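Local coordinates for protein farnesyl pyrophosphate synthase (Pseudomonas aeruginosa, PDB 3ZOU) that catalyses the synthesis of farnesyl diphosphate by joining isoprenyl units, with geranyl diphosphate as allylic substrate and magnesium as cofactor, at residues D85-D90 and T100-F105; Q220-I225 and G261-L266. All blocks are in the same frame, centred on the assembly; numbering follows the deposited sequence.

Interaction 1: residues D85-D90 and T100-F105; sequences DLPAMD and TTHRAF. With MG (magnesium ion), chain D; MG (magnesium ion), chain C; GPP (geranyl diphosphate), chain E.
D85, L86 and P87 meet T100 and H102 in a buried packing contact of mixed polar and apolar atoms, where the loop that follows helix 67-85 meets the start of the short helix 101-104 beyond a two-stranded hairpin. The H102 ring carries most of it. Its CG lies between the backbone N and the carbonyl carbon (chi1 62°), a torsion that turns the imidazole onto the loop. One ring face takes a CH-pi contact from P87, whose CD sits 3.9 Å from the ring centroid and 20° off the normal, while CE1 approaches the backbone O of D85 obliquely at 3.0 Å. L86 CA lies over the same face, 4.0 Å from CE1 of H102, and L86 CD2 is 4.2 Å from CB of H102.

Next to this, the carboxylate of D85 rests against the methyl of T100, with OD2 3.4 Å from CG2. No direct hydrogen bond joins the segments. Instead, a water donates to OD2 of D85 (2.8 Å) and accepts from the backbone N of T101, linking the carboxylate to the first turn of the helix. OD1 of D85 makes a salt bridge with R95, which also binds the diphosphate of the substrate, and receives a hydrogen bond from a water on one of the magnesium ions.

The type I turn from L86 to M89 brings D90 to the metals. Its OD2 bridges both magnesium ions, at 2.0 and 2.1 Å; D84 is a ligand of both, and O1A of geranyl diphosphate bridges them too. In this DDxxxxD sequence, the first aspartate-rich motif of prenyl synthases, D85 thus acts in the second shell: its two oxygens tie a metal-bound water, R95 and the helix start together, consistent with positioning the water and R95.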
ATOM      1  N   ASP A  85       5.711 -12.741   9.840  1.00 11.28           N
ATOM      2  CA  ASP A  85       6.798 -13.348  10.580  1.00 11.62           C
ATOM      3  C   ASP A  85       7.100 -12.578  11.879  1.00 12.34           C
ATOM      4  O   ASP A  85       7.804 -13.066  12.747  1.00 12.18           O
ATOM      5  CB  ASP A  85       8.060 -13.368   9.735  1.00 12.80           C
ATOM      6  CG  ASP A  85       8.065 -14.417   8.635  1.00 13.54           C
ATOM      7  OD1 ASP A  85       7.394 -15.449   8.756  1.00 15.82           O
ATOM      8  OD2 ASP A  85       8.822 -14.204   7.690  1.00 14.27           O
ATOM      9  N   LEU A  86       6.620 -11.335  11.975  1.00 11.20           N
ATOM     10  CA  LEU A  86       6.975 -10.488  13.126  1.00 11.90           C
ATOM     11  C   LEU A  86       6.590 -11.082  14.475  1.00 13.03           C
ATOM     12  O   LEU A  86       5.661 -11.822  14.569  1.00 14.05           O
ATOM     13  CB  LEU A  86       6.289  -9.124  13.014  1.00 12.12           C
ATOM     14  CG  LEU A  86       6.688  -8.241  11.845  1.00 12.89           C
ATOM     15  CD1 LEU A  86       5.761  -7.048  11.765  1.00 14.33           C
ATOM     16  CD2 LEU A  86       8.129  -7.780  11.989  1.00 15.72           C
ATOM     17  N   PRO A  87       7.347 -10.683  15.543  1.00 14.09           N
ATOM     18  CA  PRO A  87       7.012 -11.191  16.844  1.00 15.67           C
ATOM     19  C   PRO A  87       5.565 -11.058  17.257  1.00 15.45           C
ATOM     20  O   PRO A  87       5.059 -11.936  17.958  1.00 18.62           O
ATOM     21  CB  PRO A  87       7.912 -10.354  17.733  1.00 15.47           C
ATOM     22  CG  PRO A  87       9.109 -10.134  16.941  1.00 17.05           C
ATOM     23  CD  PRO A  87       8.569  -9.883  15.554  1.00 15.62           C
ATOM     24  N   ALA A  88       4.879  -9.982  16.859  1.00 16.27           N
ATOM     25  CA  ALA A  88       3.494  -9.778  17.252  1.00 16.08           C
ATOM     26  C   ALA A  88       2.507 -10.660  16.540  1.00 15.32           C
ATOM     27  O   ALA A  88       1.344 -10.760  16.902  1.00 15.63           O
ATOM     28  CB  ALA A  88       3.104  -8.351  17.035  1.00 19.02           C
ATOM     29  N   MET A  89       2.975 -11.297  15.453  1.00 15.67           N
ATOM     30  CA  MET A  89       2.168 -12.170  14.626  1.00 16.18           C
ATOM     31  C   MET A  89       2.681 -13.572  14.830  1.00 19.45           C
ATOM     32  O   MET A  89       2.431 -14.146  15.884  1.00 18.59           O
ATOM     33  CB  MET A  89       2.256 -11.761  13.133  1.00 18.93           C
ATOM     34  CG  MET A  89       1.833 -10.325  12.948  1.00 23.74           C
ATOM     35  SD  MET A  89       0.274 -10.178  12.057  1.00 27.83           S
ATOM     36  CE  MET A  89       0.792  -8.617  11.351  1.00 28.82           C
ATOM     37  N   ASP A  90       3.375 -14.168  13.854  1.00 15.30           N
ATOM     38  CA  ASP A  90       3.809 -15.587  14.054  1.00 16.22           C
ATOM     39  C   ASP A  90       5.142 -15.757  14.792  1.00 16.93           C
ATOM     40  O   ASP A  90       5.496 -16.880  15.191  1.00 18.26           O
ATOM     41  CB  ASP A  90       3.799 -16.340  12.748  1.00 18.33           C
ATOM     42  CG  ASP A  90       2.418 -16.594  12.270  1.00 21.29           C
ATOM     43  OD1 ASP A  90       1.431 -16.455  13.064  1.00 27.11           O
ATOM     44  OD2 ASP A  90       2.312 -16.918  11.076  1.00 25.65           O
ATOM     45  N   THR A 100      14.550 -14.667   9.142  1.00 12.24           N
ATOM     46  CA  THR A 100      13.485 -13.675   8.756  1.00 11.66           C
ATOM     47  C   THR A 100      14.070 -12.264   8.747  1.00 12.20           C
ATOM     48  O   THR A 100      15.134 -11.958   9.289  1.00 11.21           O
ATOM     49  CB  THR A 100      12.292 -13.824   9.685  1.00 11.90           C
ATOM     50  OG1 THR A 100      12.742 -13.766  11.017  1.00 14.48           O
ATOM     51  CG2 THR A 100      11.568 -15.087   9.419  1.00 11.89           C
ATOM     52  N   THR A 101      13.367 -11.354   8.057  1.00 11.59           N
ATOM     53  CA  THR A 101      13.922 -10.032   7.883  1.00 11.04           C
ATOM     54  C   THR A 101      14.139  -9.307   9.188  1.00 10.28           C
ATOM     55  O   THR A 101      15.128  -8.583   9.301  1.00 11.24           O
ATOM     56  CB  THR A 101      12.966  -9.228   6.951  1.00 10.93           C
ATOM     57  OG1 THR A 101      12.841  -9.966   5.713  1.00 10.88           O
ATOM     58  CG2 THR A 101      13.514  -7.839   6.632  1.00 11.51           C
ATOM     59  N   HIS A 102      13.280  -9.544  10.188  1.00 11.03           N
ATOM     60  CA  HIS A 102      13.429  -8.830  11.442  1.00 10.64           C
ATOM     61  C   HIS A 102      14.686  -9.333  12.250  1.00 11.91           C
ATOM     62  O   HIS A 102      15.143  -8.668  13.155  1.00 14.43           O
ATOM     63  CB  HIS A 102      12.177  -8.795  12.293  1.00 11.05           C
ATOM     64  CG  HIS A 102      11.681 -10.125  12.732  1.00 12.81           C
ATOM     65  ND1 HIS A 102      10.936 -10.948  11.934  1.00 14.25           N
ATOM     66  CD2 HIS A 102      11.843 -10.775  13.914  1.00 13.22           C
ATOM     67  CE1 HIS A 102      10.658 -12.069  12.600  1.00 14.46           C
ATOM     68  NE2 HIS A 102      11.205 -11.980  13.803  1.00 14.43           N
ATOM     69  N   ARG A 103      15.088 -10.541  11.965  1.00 11.54           N
ATOM     70  CA  ARG A 103      16.315 -11.123  12.529  1.00 11.73           C
ATOM     71  C   ARG A 103      17.546 -10.726  11.782  1.00 12.88           C
ATOM     72  O   ARG A 103      18.576 -10.448  12.421  1.00 13.08           O
ATOM     73  CB  ARG A 103      16.196 -12.647  12.589  1.00 11.38           C
ATOM     74  CG  ARG A 103      15.160 -13.182  13.564  1.00 13.07           C
ATOM     75  CD  ARG A 103      15.348 -12.647  14.936  1.00 16.16           C
ATOM     76  NE  ARG A 103      14.559 -13.411  15.908  1.00 17.24           N
ATOM     77  CZ  ARG A 103      13.981 -12.930  17.000  1.00 17.99           C
ATOM     78  NH1 ARG A 103      14.079 -11.656  17.322  1.00 19.25           N
ATOM     79  NH2 ARG A 103      13.359 -13.773  17.819  1.00 21.97           N
ATOM     80  N   ALA A 104      17.541 -10.784  10.453  1.00 12.91           N
ATOM     81  CA  ALA A 104      18.633 -10.339   9.631  1.00 13.31           C
ATOM     82  C   ALA A 104      18.967  -8.827   9.776  1.00 13.51           C
ATOM     83  O   ALA A 104      20.143  -8.399   9.676  1.00 12.82           O
ATOM     84  CB  ALA A 104      18.386 -10.691   8.173  1.00 15.19           C
ATOM     85  N   PHE A 105      17.929  -8.029   9.982  1.00 12.93           N
ATOM     86  CA  PHE A 105      18.075  -6.615  10.135  1.00 13.44           C
ATOM     87  C   PHE A 105      17.599  -6.283  11.510  1.00 14.56           C
ATOM     88  O   PHE A 105      18.342  -6.469  12.476  1.00 17.35           O
ATOM     89  CB  PHE A 105      17.334  -5.858   8.968  1.00 12.80           C
ATOM     90  CG  PHE A 105      17.926  -6.085   7.631  1.00 11.86           C
ATOM     91  CD1 PHE A 105      17.560  -7.193   6.959  1.00 11.93           C
ATOM     92  CD2 PHE A 105      18.871  -5.217   7.051  1.00 12.11           C
ATOM     93  CE1 PHE A 105      18.136  -7.504   5.755  1.00 12.67           C
ATOM     94  CE2 PHE A 105      19.409  -5.478   5.793  1.00 13.36           C
ATOM     95  CZ  PHE A 105      19.051  -6.657   5.164  1.00 12.54           C
TER
HETATM   96 MG    MG D1296       3.305 -17.575   9.499  0.90 20.94          MG
HETATM   97 MG    MG C1295       0.448 -16.558  10.115  1.00 24.12          MG
HETATM   98  C1  GPP E1297       1.151 -16.650   5.892  0.75 24.44           C
HETATM   99  O1  GPP E1297       0.251 -17.588   6.533  0.75 23.12           O
HETATM  100  C2  GPP E1297       0.504 -15.307   5.821  0.75 24.40           C
HETATM  101  C3  GPP E1297      -0.266 -14.916   4.776  0.75 19.26           C
HETATM  102  C4  GPP E1297      -0.334 -15.806   3.603  0.75 19.73           C
HETATM  103  C5  GPP E1297      -0.875 -13.589   4.695  0.75 20.99           C
HETATM  104  C6  GPP E1297      -0.201 -12.640   5.707  0.75 23.68           C
HETATM  105  C7  GPP E1297      -0.960 -11.393   5.701  0.75 20.89           C
HETATM  106  C8  GPP E1297      -0.646 -10.251   6.297  0.75 18.35           C
HETATM  107  C9  GPP E1297       0.613  -9.921   7.117  0.75 14.22           C
HETATM  108  C10 GPP E1297      -1.755  -9.290   6.010  0.75 17.15           C
HETATM  109  PA  GPP E1297       0.832 -18.608   7.624  0.75 22.68           P
HETATM  110  O1A GPP E1297       1.376 -17.801   8.834  0.75 17.85           O
HETATM  111  O2A GPP E1297      -0.319 -19.545   7.936  0.75 26.15           O
HETATM  112  O3A GPP E1297       1.902 -19.387   6.714  0.75 28.28           O
HETATM  113  PB  GPP E1297       3.507 -19.485   6.875  0.75 31.68           P
HETATM  114  O1B GPP E1297       3.859 -18.500   7.981  0.75 23.10           O
HETATM  115  O2B GPP E1297       3.810 -20.916   7.271  0.75 34.91           O
HETATM  116  O3B GPP E1297       3.932 -19.083   5.463  0.75 31.34           O
HETATM  117  O   HOH W   1      10.526 -12.037   7.283  1.00 14.42           O
HETATM  118  O   HOH W   2       5.238 -17.079  10.066  1.00 26.31           O
HETATM  119  O   HOH W   3      -0.531 -18.151  11.138  1.00 34.58           O
HETATM  120  O   HOH W   4      -0.337 -15.348  11.692  1.00 29.04           O
HETATM  121  O   HOH W   5      -1.402 -16.328   8.906  1.00 25.66           O
HETATM  122  O   HOH W   6       3.454 -19.320  10.580  1.00 28.48           O

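Interaction 2: residues Q220-I225 and G261-L266; sequences QVQDDI and GYALEL. With MG (magnesium ion), chain F.
V221 packs its two methyls into helix 256-273 from the same helical turns that hold a magnesium ion through D224, so one short piece of helix 202-227 serves both an apolar interface and a hydrated metal. The two segments run nearly antiparallel (154°), their axes 9.3 Å apart, and V221 lies level with A263. With CG1 anti to the backbone N (chi1 177°), V221 divides its contacts: CG1 meets CB of A263 at 4.0 Å, while CG2 touches both CD1 of L266 (3.7 Å) and CD2 of Y262 (3.8 Å). L266 also places CD1 over the centre of the Y262 ring, so valine, leucine and tyrosine form one cluster, and I225 adds CD1 against A263 more loosely. Y262 extends past this cluster to a hydrogen bond from its OH to E175 on helix 171-196.

The magnesium takes one protein ligand, OD1 of D224 at 2.1 Å, and five waters. One of these waters donates to both the backbone O and OE1 of Q220, and another donates to OD2 of D224, which accepts from the backbone N of Y250 as well, bonds that would hold the carboxylate and the hydrated ion in place. D223 and D224 begin the DDxxD sequence, the second aspartate-rich motif of the all-helical isoprenoid synthase fold.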
ATOM      1  N   GLN A 220      -4.540 -25.401  -0.230  1.00 14.77           N
ATOM      2  CA  GLN A 220      -4.638 -25.477   1.217  1.00 15.52           C
ATOM      3  C   GLN A 220      -5.035 -26.889   1.683  1.00 14.28           C
ATOM      4  O   GLN A 220      -4.513 -27.383   2.691  1.00 15.59           O
ATOM      5  CB  GLN A 220      -5.634 -24.443   1.739  1.00 15.79           C
ATOM      6  CG  GLN A 220      -5.156 -23.028   1.487  1.00 16.02           C
ATOM      7  CD  GLN A 220      -3.848 -22.699   2.184  1.00 18.22           C
ATOM      8  OE1 GLN A 220      -3.507 -23.234   3.250  1.00 18.87           O
ATOM      9  NE2 GLN A 220      -3.028 -21.877   1.526  1.00 21.75           N
ATOM     10  N   VAL A 221      -5.947 -27.492   0.937  1.00 14.42           N
ATOM     11  CA  VAL A 221      -6.364 -28.888   1.245  1.00 15.03           C
ATOM     12  C   VAL A 221      -5.177 -29.819   1.119  1.00 15.23           C
ATOM     13  O   VAL A 221      -4.866 -30.645   2.042  1.00 15.59           O
ATOM     14  CB  VAL A 221      -7.536 -29.328   0.366  1.00 13.89           C
ATOM     15  CG1 VAL A 221      -7.895 -30.808   0.671  1.00 14.63           C
ATOM     16  CG2 VAL A 221      -8.750 -28.425   0.504  1.00 15.85           C
ATOM     17  N   GLN A 222      -4.479 -29.746  -0.031  1.00 15.81           N
ATOM     18  CA  GLN A 222      -3.317 -30.656  -0.215  1.00 16.86           C
ATOM     19  C   GLN A 222      -2.208 -30.370   0.806  1.00 17.71           C
ATOM     20  O   GLN A 222      -1.516 -31.290   1.272  1.00 19.95           O
ATOM     21  CB  GLN A 222      -2.799 -30.595  -1.669  1.00 18.26           C
ATOM     22  CG  GLN A 222      -1.672 -31.527  -2.007  1.00 18.75           C
ATOM     23  CD  GLN A 222      -2.115 -32.995  -1.970  1.00 21.16           C
ATOM     24  OE1 GLN A 222      -3.314 -33.289  -1.854  1.00 20.92           O
ATOM     25  NE2 GLN A 222      -1.170 -33.888  -2.021  1.00 22.46           N
ATOM     26  N   ASP A 223      -1.975 -29.114   1.178  1.00 17.73           N
ATOM     27  CA  ASP A 223      -0.944 -28.832   2.184  1.00 20.58           C
ATOM     28  C   ASP A 223      -1.245 -29.523   3.532  1.00 19.93           C
ATOM     29  O   ASP A 223      -0.317 -30.077   4.158  1.00 19.62           O
ATOM     30  CB  ASP A 223      -0.849 -27.342   2.488  1.00 22.27           C
ATOM     31  CG  ASP A 223       0.044 -26.600   1.536  1.00 28.65           C
ATOM     32  OD1 ASP A 223       0.553 -27.205   0.557  1.00 30.82           O
ATOM     33  OD2 ASP A 223       0.205 -25.344   1.711  1.00 32.44           O
ATOM     34  N   ASP A 224      -2.511 -29.488   3.923  1.00 19.51           N
ATOM     35  CA  ASP A 224      -2.990 -30.107   5.149  1.00 21.37           C
ATOM     36  C   ASP A 224      -2.779 -31.615   5.038  1.00 23.87           C
ATOM     37  O   ASP A 224      -2.340 -32.271   6.009  1.00 24.98           O
ATOM     38  CB  ASP A 224      -4.458 -29.837   5.461  1.00 20.42           C
ATOM     39  CG  ASP A 224      -4.722 -28.417   5.996  1.00 18.86           C
ATOM     40  OD1 ASP A 224      -3.752 -27.674   6.131  1.00 19.86           O
ATOM     41  OD2 ASP A 224      -5.906 -28.146   6.264  1.00 20.89           O
ATOM     42  N   ILE A 225      -3.077 -32.184   3.870  1.00 21.28           N
ATOM     43  CA  ILE A 225      -2.945 -33.614   3.697  1.00 20.34           C
ATOM     44  C   ILE A 225      -1.492 -33.996   3.841  1.00 22.70           C
ATOM     45  O   ILE A 225      -1.177 -34.961   4.550  1.00 26.32           O
ATOM     46  CB  ILE A 225      -3.501 -34.066   2.352  1.00 20.28           C
ATOM     47  CG1 ILE A 225      -5.013 -33.980   2.337  1.00 20.01           C
ATOM     48  CG2 ILE A 225      -2.984 -35.488   1.998  1.00 21.21           C
ATOM     49  CD1 ILE A 225      -5.627 -33.973   0.978  1.00 19.76           C
ATOM     50  N   GLY A 261     -10.142 -36.800  -1.475  1.00 17.00           N
ATOM     51  CA  GLY A 261     -11.194 -36.701  -2.418  1.00 15.54           C
ATOM     52  C   GLY A 261     -11.615 -35.318  -2.829  1.00 16.10           C
ATOM     53  O   GLY A 261     -11.950 -34.986  -3.992  1.00 16.31           O
ATOM     54  N   TYR A 262     -11.698 -34.470  -1.789  1.00 14.75           N
ATOM     55  CA  TYR A 262     -12.040 -33.100  -1.995  1.00 16.52           C
ATOM     56  C   TYR A 262     -10.960 -32.346  -2.797  1.00 14.68           C
ATOM     57  O   TYR A 262     -11.308 -31.556  -3.613  1.00 15.89           O
ATOM     58  CB  TYR A 262     -12.231 -32.446  -0.633  1.00 15.85           C
ATOM     59  CG  TYR A 262     -12.739 -31.002  -0.646  1.00 16.92           C
ATOM     60  CD1 TYR A 262     -13.774 -30.571  -1.497  1.00 16.20           C
ATOM     61  CD2 TYR A 262     -12.172 -30.077   0.230  1.00 16.72           C
ATOM     62  CE1 TYR A 262     -14.252 -29.267  -1.462  1.00 18.42           C
ATOM     63  CE2 TYR A 262     -12.653 -28.771   0.263  1.00 16.65           C
ATOM     64  CZ  TYR A 262     -13.662 -28.379  -0.590  1.00 18.28           C
ATOM     65  OH  TYR A 262     -14.117 -27.067  -0.594  1.00 21.83           O
ATOM     66  N   ALA A 263      -9.720 -32.666  -2.572  1.00 14.77           N
ATOM     67  CA  ALA A 263      -8.616 -32.062  -3.363  1.00 13.20           C
ATOM     68  C   ALA A 263      -8.805 -32.368  -4.819  1.00 13.34           C
ATOM     69  O   ALA A 263      -8.726 -31.485  -5.657  1.00 14.12           O
ATOM     70  CB  ALA A 263      -7.272 -32.522  -2.877  1.00 14.04           C
ATOM     71  N   LEU A 264      -9.167 -33.621  -5.125  1.00 13.91           N
ATOM     72  CA  LEU A 264      -9.465 -33.923  -6.531  1.00 14.07           C
ATOM     73  C   LEU A 264     -10.639 -33.194  -7.118  1.00 14.09           C
ATOM     74  O   LEU A 264     -10.641 -32.752  -8.258  1.00 15.19           O
ATOM     75  CB  LEU A 264      -9.661 -35.451  -6.764  1.00 14.16           C
ATOM     76  CG  LEU A 264      -8.485 -36.322  -6.360  1.00 16.52           C
ATOM     77  CD1 LEU A 264      -8.793 -37.754  -6.776  1.00 17.80           C
ATOM     78  CD2 LEU A 264      -7.165 -35.905  -6.956  1.00 18.22           C
ATOM     79  N   GLU A 265     -11.696 -33.050  -6.313  1.00 16.47           N
ATOM     80  CA  GLU A 265     -12.878 -32.323  -6.739  0.50 15.89           C
ATOM     81  C   GLU A 265     -12.550 -30.860  -7.055  1.00 15.35           C
ATOM     82  O   GLU A 265     -13.067 -30.319  -8.016  1.00 16.07           O
ATOM     83  CB  GLU A 265     -13.968 -32.384  -5.661  0.50 17.08           C
ATOM     84  CG  GLU A 265     -14.477 -33.803  -5.447  0.50 19.33           C
ATOM     85  CD  GLU A 265     -15.399 -33.979  -4.277  0.50 21.84           C
ATOM     86  OE1 GLU A 265     -15.463 -33.120  -3.362  0.50 25.29           O
ATOM     87  OE2 GLU A 265     -16.028 -35.052  -4.280  0.50 22.50           O
ATOM     88  N   LEU A 266     -11.685 -30.252  -6.249  1.00 15.27           N
ATOM     89  CA  LEU A 266     -11.255 -28.844  -6.450  1.00 15.13           C
ATOM     90  C   LEU A 266     -10.420 -28.724  -7.743  1.00 14.97           C
ATOM     91  O   LEU A 266     -10.655 -27.837  -8.572  1.00 13.64           O
ATOM     92  CB  LEU A 266     -10.481 -28.316  -5.232  1.00 15.02           C
ATOM     93  CG  LEU A 266     -11.371 -28.143  -3.961  1.00 16.75           C
ATOM     94  CD1 LEU A 266     -10.460 -28.036  -2.796  1.00 16.09           C
ATOM     95  CD2 LEU A 266     -12.307 -26.932  -4.137  1.00 17.77           C
TER
HETATM   96 MG    MG F1298      -3.726 -25.591   6.613  0.80 33.62          MG
HETATM   97  O   HOH W   7      -4.110 -25.385   4.665  1.00 25.99           O
HETATM   98  O   HOH W   8      -6.175 -25.600   6.689  1.00 26.04           O
HETATM   99  O   HOH W   9      -1.558 -25.560   6.065  1.00 39.18           O
HETATM  100  O   HOH W  10      -3.234 -26.272   8.596  1.00 28.73           O
HETATM  101  O   HOH W  11      -3.463 -23.715   6.946  1.00 27.64           O

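In the fold
Interactions 1 and 2 carry the two aspartate-rich motifs that face each other across the active site. Their centres are 30 Å apart and their nearest atoms about 12 Å apart, so they do not touch. The two magnesium ions on D90 lie 3.1 Å from each other, and the ion on D224 is 10.6 Å from the magnesium of chain C and 11.1 Å from that of chain D. Geranyl diphosphate grips the first pair directly, whereas the third ion, held by one aspartate and waters, makes no bond to the substrate. The fragment 6H6 occupies a separate pocket, about 12 Å from the side chain of Q222 in interaction 2.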